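Local coordinates for Glucanase/chitosanase (PDB 4ZZ5), which binds chitosan through this CBM32 module, one beta-sandwich domain of a larger enzyme that probably hydrolyses chitosan and beta-glucan, at residues T15-I20 against Q48-N53. Numbering follows the deposited sequence.
Sequences TATSSI and QWIYIN
Gln-48 OE1 is gripped by two serine hydroxyls: Ser-18 OG donates at 2.6 Å, tilted 18° from the carbonyl plane, while Ser-19 OG, 2.7 Å from Gln-48 OE1, sits well above that plane. A bend at chi2 (-73°) turns the Gln-48 amide toward the two serines. Ser-18 OG also accepts from Trp-49 N (2.9 Å), and Ser-18 N returns a bond to Trp-49 O, carrying the pairing past strand 15-17. That short strand edges the five-stranded antiparallel sheet of the F5/8 type C beta-sandwich, next to 48-54; Ala-16 and Tyr-51 form its hydrogen-bonded pair, with Tyr-51 N to Ala-16 O at 2.9 Å. On the outer face Ser-18 CB lies over the five-membered ring of Trp-49, 3.6 Å from its centroid, and Ala-16 CB over the Tyr-51 ring. The same Trp-49 face covers Thr-17 C and Ser-18 N, both 3.4 Å above its plane toward the rim; Arg-117 adds a cation-pi contact. With an alanine here in place of the indole, Ser-18 CB and Arg-117 would probably lose their aromatic partner and that peptide its cover. Facing the second sheet, Thr-17 CG2 lies alongside Ile-50 CG1 (3.8 Å), and both side chains touch Trp-39.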
loop_
_atom_site.group_PDB
_atom_site.type_symbol
_atom_site.label_atom_id
_atom_site.label_comp_id
_atom_site.label_asym_id
_atom_site.label_seq_id
_atom_site.Cartn_x
_atom_site.Cartn_y
_atom_site.Cartn_z
ATOM N N THR A 15 5.513 -5.071 7.336
ATOM C CA THR A 15 4.233 -4.973 6.627
ATOM C C THR A 15 3.262 -5.947 7.092
ATOM O O THR A 15 3.628 -6.963 7.755
ATOM C CB THR A 15 4.410 -5.134 5.120
ATOM O OG1 THR A 15 4.827 -6.493 4.802
ATOM C CG2 THR A 15 5.313 -4.107 4.556
ATOM N N ALA A 16 1.982 -5.784 6.803
ATOM C CA ALA A 16 0.963 -6.767 6.945
ATOM C C ALA A 16 0.032 -6.663 5.763
ATOM O O ALA A 16 -0.136 -5.531 5.208
ATOM C CB ALA A 16 0.187 -6.556 8.234
ATOM N N THR A 17 -0.647 -7.717 5.389
ATOM C CA THR A 17 -1.568 -7.705 4.260
ATOM C C THR A 17 -2.833 -8.403 4.589
ATOM O O THR A 17 -2.909 -9.307 5.476
ATOM C CB THR A 17 -0.894 -8.339 3.009
ATOM O OG1 THR A 17 -0.554 -9.723 3.232
ATOM C CG2 THR A 17 0.318 -7.598 2.581
ATOM N N SER A 18 -3.892 -8.113 3.850
ATOM C CA SER A 18 -5.113 -8.851 4.009
ATOM C C SER A 18 -5.038 -10.293 3.543
ATOM O O SER A 18 -5.580 -11.229 4.192
ATOM C CB SER A 18 -6.214 -8.206 3.183
ATOM O OG SER A 18 -5.765 -7.956 1.831
ATOM N N SER A 19 -4.279 -10.556 2.510
ATOM C CA SER A 19 -4.118 -11.893 1.910
ATOM C C SER A 19 -2.894 -11.855 1.068
ATOM O O SER A 19 -2.367 -10.809 0.702
ATOM C CB SER A 19 -5.305 -12.287 1.093
ATOM O OG SER A 19 -5.481 -11.515 -0.028
ATOM N N ILE A 20 -2.447 -13.046 0.670
ATOM C CA ILE A 20 -1.353 -13.248 -0.315
ATOM C C ILE A 20 -1.779 -14.296 -1.315
ATOM O O ILE A 20 -2.553 -15.213 -1.040
ATOM C CB ILE A 20 -0.067 -13.613 0.306
ATOM C CG1 ILE A 20 -0.026 -15.057 0.796
ATOM C CG2 ILE A 20 0.386 -12.574 1.323
ATOM C CD1 ILE A 20 1.328 -15.504 1.283
ATOM N N GLN A 48 -8.837 -5.574 -0.588
ATOM C CA GLN A 48 -7.597 -6.063 -0.109
ATOM C C GLN A 48 -6.740 -4.904 0.320
ATOM O O GLN A 48 -6.991 -3.759 -0.066
ATOM C CB GLN A 48 -6.867 -6.880 -1.222
ATOM C CG GLN A 48 -7.650 -8.010 -1.786
ATOM C CD GLN A 48 -7.790 -9.205 -0.883
ATOM O OE1 GLN A 48 -7.105 -9.399 0.098
ATOM N NE2 GLN A 48 -8.619 -10.160 -1.303
ATOM N N TRP A 49 -5.727 -5.166 1.118
ATOM C CA TRP A 49 -4.905 -4.107 1.673
ATOM C C TRP A 49 -3.545 -4.564 2.030
ATOM O O TRP A 49 -3.279 -5.748 2.271
ATOM C CB TRP A 49 -5.644 -3.425 2.841
ATOM C CG TRP A 49 -6.060 -4.333 3.959
ATOM C CD1 TRP A 49 -7.323 -4.736 4.189
ATOM C CD2 TRP A 49 -5.225 -4.917 5.021
ATOM N NE1 TRP A 49 -7.329 -5.575 5.304
ATOM C CE2 TRP A 49 -6.090 -5.720 5.780
ATOM C CE3 TRP A 49 -3.893 -4.831 5.328
ATOM C CZ2 TRP A 49 -5.573 -6.458 6.889
ATOM C CZ3 TRP A 49 -3.406 -5.590 6.429
ATOM C CH2 TRP A 49 -4.276 -6.363 7.156
ATOM N N ILE A 50 -2.643 -3.566 2.088
ATOM C CA ILE A 50 -1.303 -3.760 2.587
ATOM C C ILE A 50 -0.989 -2.554 3.448
ATOM O O ILE A 50 -1.267 -1.405 3.022
ATOM C CB ILE A 50 -0.263 -3.914 1.449
ATOM C CG1 ILE A 50 1.147 -3.955 1.987
ATOM C CG2 ILE A 50 -0.369 -2.851 0.376
ATOM C CD1 ILE A 50 2.130 -4.493 0.971
ATOM N N TYR A 51 -0.422 -2.747 4.620
ATOM C CA TYR A 51 0.072 -1.599 5.417
ATOM C C TYR A 51 1.502 -1.772 5.767
ATOM O O TYR A 51 2.042 -2.930 5.855
ATOM C CB TYR A 51 -0.807 -1.275 6.631
ATOM C CG TYR A 51 -0.830 -2.208 7.803
ATOM C CD1 TYR A 51 0.279 -2.267 8.639
ATOM C CD2 TYR A 51 -1.943 -2.898 8.121
ATOM C CE1 TYR A 51 0.151 -3.147 9.797
ATOM C CE2 TYR A 51 -2.042 -3.721 9.230
ATOM C CZ TYR A 51 -0.949 -3.812 10.003
ATOM O OH TYR A 51 -1.018 -4.668 11.149
ATOM N N ILE A 52 2.156 -0.662 6.015
ATOM C CA ILE A 52 3.554 -0.538 6.429
ATOM C C ILE A 52 3.603 0.064 7.791
ATOM O O ILE A 52 2.904 1.089 8.044
ATOM C CB ILE A 52 4.293 0.343 5.492
ATOM C CG1 ILE A 52 4.165 -0.126 4.027
ATOM C CG2 ILE A 52 5.759 0.492 5.932
ATOM C CD1 ILE A 52 4.553 0.921 3.009
ATOM N N ASN A 53 4.308 -0.523 8.731
ATOM C CA ASN A 53 4.649 0.088 10.010
ATOM C C ASN A 53 5.865 0.892 9.874
ATOM O O ASN A 53 6.987 0.365 9.685
ATOM C CB ASN A 53 4.857 -1.059 11.005
ATOM C CG ASN A 53 5.071 -0.500 12.417
ATOM O OD1 ASN A 53 5.343 0.699 12.600
ATOM N ND2 ASN A 53 4.876 -1.346 13.410
#